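Local coordinates for 11S globulin (Wrightia tinctoria, PDB 5WXU), which probably serves as a hexameric seed storage protein and also binds the plant hormone auxin, indole-3-acetic acid, at residues G114-G119 against Q147-H152; P101-V106 against G157-L162. All coordinates share one frame; numbering follows the deposited sequence. Where two conformers were deposited one is given.

Contact 1. Residues G114-G119 against Q147-H152; sequences GAVFPG and QHQKVH. Unlike the reference sequence in segment 147-152: Gln147 (reference Arg). With IAC (1H-indol-3-ylacetic acid), chain S.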
# COMPACT_ATOMS: atom_id res chain seq x y z
N GLY B 114 7.65 16.13 25.62
CA GLY B 114 6.23 15.90 25.37
C GLY B 114 5.94 16.10 23.92
O GLY B 114 6.56 16.94 23.23
N ALA B 115 4.98 15.31 23.41
CA ALA B 115 4.51 15.45 22.05
C ALA B 115 3.02 15.16 22.08
O ALA B 115 2.60 14.17 22.70
CB ALA B 115 5.25 14.46 21.18
N VAL B 116 2.23 16.02 21.47
CA VAL B 116 0.80 15.91 21.55
C VAL B 116 0.21 15.42 20.22
O VAL B 116 0.41 16.09 19.18
CB VAL B 116 0.13 17.23 21.96
CG1 VAL B 116 -1.38 17.07 21.94
CG2 VAL B 116 0.62 17.65 23.35
N PHE B 117 -0.55 14.32 20.32
CA PHE B 117 -1.37 13.80 19.27
C PHE B 117 -2.83 14.16 19.44
O PHE B 117 -3.51 13.61 20.32
CB PHE B 117 -1.13 12.30 19.06
CG PHE B 117 0.26 12.06 18.50
CD1 PHE B 117 0.55 12.39 17.16
CD2 PHE B 117 1.31 11.77 19.34
CE1 PHE B 117 1.84 12.25 16.66
CE2 PHE B 117 2.59 11.63 18.84
CZ PHE B 117 2.86 11.86 17.52
N PRO B 118 -3.32 15.07 18.58
CA PRO B 118 -4.67 15.58 18.77
C PRO B 118 -5.72 14.55 18.54
O PRO B 118 -5.70 13.80 17.50
CB PRO B 118 -4.78 16.73 17.77
CG PRO B 118 -3.64 16.62 16.87
CD PRO B 118 -2.65 15.68 17.40
N GLY B 119 -6.60 14.43 19.54
CA GLY B 119 -7.72 13.49 19.47
C GLY B 119 -7.42 12.15 20.15
O GLY B 119 -8.22 11.20 20.08
N GLN B 147 -4.05 14.65 34.43
CA GLN B 147 -4.00 13.61 33.40
C GLN B 147 -3.38 14.32 32.23
O GLN B 147 -3.79 15.43 31.92
CB GLN B 147 -5.40 13.18 33.03
CG GLN B 147 -6.14 12.38 34.07
CD GLN B 147 -7.62 12.46 33.81
OE1 GLN B 147 -8.07 12.63 32.65
NE2 GLN B 147 -8.40 12.43 34.88
N HIS B 148 -2.44 13.69 31.56
CA HIS B 148 -1.86 14.25 30.37
C HIS B 148 -1.47 13.14 29.37
O HIS B 148 -1.56 11.98 29.72
CB HIS B 148 -0.71 15.24 30.68
CG HIS B 148 0.39 14.70 31.54
ND1 HIS B 148 1.29 13.78 31.08
CD2 HIS B 148 0.72 14.97 32.83
CE1 HIS B 148 2.14 13.48 32.06
NE2 HIS B 148 1.83 14.20 33.12
N GLN B 149 -0.99 13.48 28.19
CA GLN B 149 -0.51 12.41 27.31
C GLN B 149 0.84 11.90 27.79
O GLN B 149 1.58 12.60 28.51
CB GLN B 149 -0.49 12.88 25.86
CG GLN B 149 -1.91 13.02 25.27
CD GLN B 149 -1.94 13.44 23.82
OE1 GLN B 149 -0.94 13.50 23.16
NE2 GLN B 149 -3.14 13.66 23.31
N LYS B 150 1.22 10.74 27.25
CA LYS B 150 2.50 10.14 27.54
C LYS B 150 3.63 11.10 27.32
O LYS B 150 3.67 11.82 26.32
CB LYS B 150 2.81 8.92 26.67
CG LYS B 150 4.31 8.62 26.68
CD LYS B 150 4.68 7.40 25.90
CE LYS B 150 6.10 6.92 26.17
NZ LYS B 150 6.73 6.91 27.53
N VAL B 151 4.58 11.05 28.23
CA VAL B 151 5.79 11.80 28.11
C VAL B 151 6.92 10.83 27.81
O VAL B 151 6.78 9.62 28.08
CB VAL B 151 5.99 12.75 29.32
CG1 VAL B 151 4.82 13.78 29.28
CG2 VAL B 151 6.05 12.02 30.66
N HIS B 152 7.96 11.35 27.20
CA HIS B 152 9.08 10.56 26.72
C HIS B 152 10.33 10.95 27.47
O HIS B 152 10.58 12.11 27.64
CB HIS B 152 9.25 10.75 25.28
CG HIS B 152 8.05 10.39 24.47
ND1 HIS B 152 7.87 9.15 23.90
CD2 HIS B 152 6.94 11.11 24.15
CE1 HIS B 152 6.71 9.13 23.25
NE2 HIS B 152 6.11 10.28 23.43
C IAC S . -10.57 10.55 23.46
C1 IAC S . -11.17 10.98 24.74
C2 IAC S . -11.03 12.26 25.23
C3 IAC S . -10.35 13.17 24.46
C4 IAC S . -9.78 12.79 23.24
C5 IAC S . -9.89 11.50 22.75
C7 IAC S . -11.83 9.79 25.25
C8 IAC S . -11.58 8.78 24.32
C17 IAC S . -12.58 9.72 26.57
C18 IAC S . -14.05 9.36 26.47
N IAC S . -10.87 9.25 23.26
O2 IAC S . -14.45 8.69 25.50
O3 IAC S . -14.81 9.57 27.44
O HOH W 1 3.18 14.20 25.36
O HOH W 2 3.54 10.89 22.86
O HOH W 3 1.30 11.66 22.93
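Gln149 reaches across to the backbone of Phe117 and takes the place of a strand neighbour there, a worked example from a cupin domain: where strands 110-115 and 146-155 diverge, one side-chain amide bridges the gap. Two amide hydrogen bonds carry the contact. Phe117 N donates to Gln149 OE1 at 3.0 Å, on a lone pair in the carbonyl plane, and Gln149 NE2 returns a bond of 3.0 Å to Phe117 O, approaching from above the Phe117 carbonyl plane; NE2 also makes a weak hydrogen bond to Cys120 O. The same amide thus satisfies both the N-H and the C=O of a single residue. The reach comes from an extended chain, with chi2 at -178°, that carries the amide straight out to Phe117.

Van der Waals contact is slight: Val116 CG1 lies 3.8 Å from Gln149 OE1, and the two side chains cross at about a right angle. Ala428 of a neighbouring subunit packs on both residues. Beyond Pro118 the chain turns to the auxin pocket, where Gly119 O approaches atom C5 of the indole to 3.2 Å.

Water fills in where the backbones separate. One molecule accepts from Ala115 N and donates to Lys150 O. A second water donates to both Ala115 O, at 2.8 Å, and Gln149 OE1, at 2.9 Å, and sits at the edge of the Phe117 ring, in its plane.

Contact 2. Residues P101-V106 against G157-L162; sequences PMLIIV and GDVIAL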
# COMPACT_ATOMS: atom_id res chain seq x y z
N PRO B 101 8.43 18.95 9.51
CA PRO B 101 8.89 17.84 10.36
C PRO B 101 10.39 17.99 10.70
O PRO B 101 11.10 18.81 10.07
CB PRO B 101 8.62 16.62 9.53
CG PRO B 101 8.80 17.12 8.11
CD PRO B 101 8.33 18.55 8.08
N MET B 102 10.83 17.27 11.71
CA MET B 102 12.19 17.41 12.21
C MET B 102 12.68 16.12 12.79
O MET B 102 11.89 15.32 13.24
CB MET B 102 12.21 18.50 13.29
CG MET B 102 11.44 18.08 14.52
SD MET B 102 10.92 19.49 15.49
CE MET B 102 9.48 18.92 16.24
N LEU B 103 13.99 15.91 12.79
CA LEU B 103 14.66 15.04 13.68
C LEU B 103 15.42 15.88 14.75
O LEU B 103 16.04 16.95 14.42
CB LEU B 103 15.63 14.20 12.93
CG LEU B 103 15.08 13.31 11.83
CD1 LEU B 103 16.14 12.33 11.46
CD2 LEU B 103 13.85 12.55 12.29
N ILE B 104 15.31 15.43 15.98
CA ILE B 104 16.04 16.05 17.13
C ILE B 104 17.10 15.08 17.60
O ILE B 104 16.78 13.94 17.91
CB ILE B 104 15.07 16.36 18.25
CG1 ILE B 104 14.02 17.34 17.79
CG2 ILE B 104 15.84 17.02 19.44
CD1 ILE B 104 12.89 17.60 18.73
N ILE B 105 18.37 15.48 17.62
CA ILE B 105 19.47 14.67 18.14
C ILE B 105 19.78 15.17 19.54
O ILE B 105 20.02 16.35 19.73
CB ILE B 105 20.70 14.79 17.26
CG1 ILE B 105 20.41 14.18 15.90
CG2 ILE B 105 21.89 14.08 17.90
CD1 ILE B 105 21.26 14.85 14.88
N VAL B 106 19.69 14.30 20.50
CA VAL B 106 20.07 14.65 21.87
C VAL B 106 21.56 14.47 21.97
O VAL B 106 22.08 13.35 22.15
CB VAL B 106 19.32 13.85 22.93
CG1 VAL B 106 19.71 14.42 24.33
CG2 VAL B 106 17.80 13.92 22.66
N GLY B 157 22.13 10.57 22.69
CA GLY B 157 22.15 9.55 21.65
C GLY B 157 20.77 9.32 21.01
O GLY B 157 20.68 8.69 19.95
N ASP B 158 19.70 9.79 21.67
CA ASP B 158 18.36 9.73 21.09
C ASP B 158 18.22 10.57 19.85
O ASP B 158 18.71 11.68 19.76
CB ASP B 158 17.29 10.12 22.12
CG ASP B 158 17.00 9.06 23.14
OD1 ASP B 158 17.46 7.96 23.03
OD2 ASP B 158 16.22 9.30 24.09
N VAL B 159 17.51 10.03 18.86
CA VAL B 159 17.12 10.76 17.73
C VAL B 159 15.62 10.67 17.78
O VAL B 159 15.05 9.58 17.80
CB VAL B 159 17.64 10.17 16.43
CG1 VAL B 159 17.13 10.97 15.26
CG2 VAL B 159 19.15 10.18 16.39
N ILE B 160 14.97 11.83 17.75
CA ILE B 160 13.53 11.92 17.96
C ILE B 160 12.92 12.48 16.67
O ILE B 160 13.44 13.43 16.11
CB ILE B 160 13.19 12.94 19.09
CG1 ILE B 160 13.89 12.60 20.41
CG2 ILE B 160 11.71 13.10 19.35
CD1 ILE B 160 14.38 13.82 21.18
N ALA B 161 11.82 11.92 16.22
CA ALA B 161 11.21 12.28 14.98
C ALA B 161 9.87 12.83 15.22
O ALA B 161 8.99 12.11 15.78
CB ALA B 161 11.10 11.03 14.07
N LEU B 162 9.61 14.05 14.75
CA LEU B 162 8.27 14.66 14.94
C LEU B 162 7.68 15.24 13.68
O LEU B 162 8.36 15.94 12.94
CB LEU B 162 8.39 15.79 15.96
CG LEU B 162 8.75 15.38 17.40
CD1 LEU B 162 9.01 16.52 18.36
CD2 LEU B 162 7.68 14.51 17.98
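Met102 and Leu162 open a ladder of six backbone hydrogen bonds that joins strands 102-106 and 158-162, running antiparallel at 159° with their axes 4.5 Å apart. Met102 N donates to Leu162 O, and Leu162 N donates back to Met102 O. Ile104 and Ile160 repeat the exchange, with Ile104 N only 2.7 Å from Ile160 O. At the far end Val106 N keeps the register with Asp158 O, but Val106 O is taken by Gly157 N, at 2.8 Å, just before strand 158-162 begins.

The alternate residues turn their amides outward. Leu103 and Ile105 make backbone hydrogen bonds with Ile183 and Leu181 of strand 178-185, and Val159 does so with Glu297 of strand 296-298. CA-H...O contacts supplement the ladder, among them Leu103 CA to Ile160 O at 3.2 Å. The carboxylate of Asp158 is satisfied away from strand 102-106, by a salt bridge to Lys296 and hydrogen bonds from Asn298 and the backbone of Arg155.

On one face Met102, Ile104, Ile160 and Leu162 pack with Val106. Met102 CG lies between the backbone N and the carbonyl carbon (chi1 67°), and the extended chain beyond it runs beside Leu162, pointing the same way; Met102 CE lies against Leu162 CB and CD1, closer than usual for carbons, so the exact fit is doubtful. Ile160 CD1 lies near both Ile104 CG2 and Val106 CG2, 3.7 Å from the latter. The other face carries Leu103, whose CD2 meets Ala161 CB at 3.6 Å, and helix 325-329 packs on both residues through Leu326. This antiparallel pair, its facing amides bonded at alternate residues, lies between strands 178-185 and 296-298 in the antiparallel sheet of the N-terminal cupin domain, as in the jelly-roll barrel of the cupin family.

Both contacts belong to the N-terminal cupin domain and use consecutive strands: 102-108 leads into 110-115, and 146-155 leads into 158-162. Contact 1 falls within the chain excursion that starts and ends at contact 2. Their centres lie about 17 Å apart, yet they meet where Ala115 CB packs on Leu162 CD2 at 4.0 Å. The centre of contact 2 lies about 5 Å from that of the chain, and no other subunit touches it. The centre of contact 1 lies about 21 Å out; this contact faces neighbouring subunits and carries Gly119 to the auxin pocket that Cys120 and Pro121 also line. The pair illustrates how two sheets of one cupin domain run from buried core to ligand-binding interface.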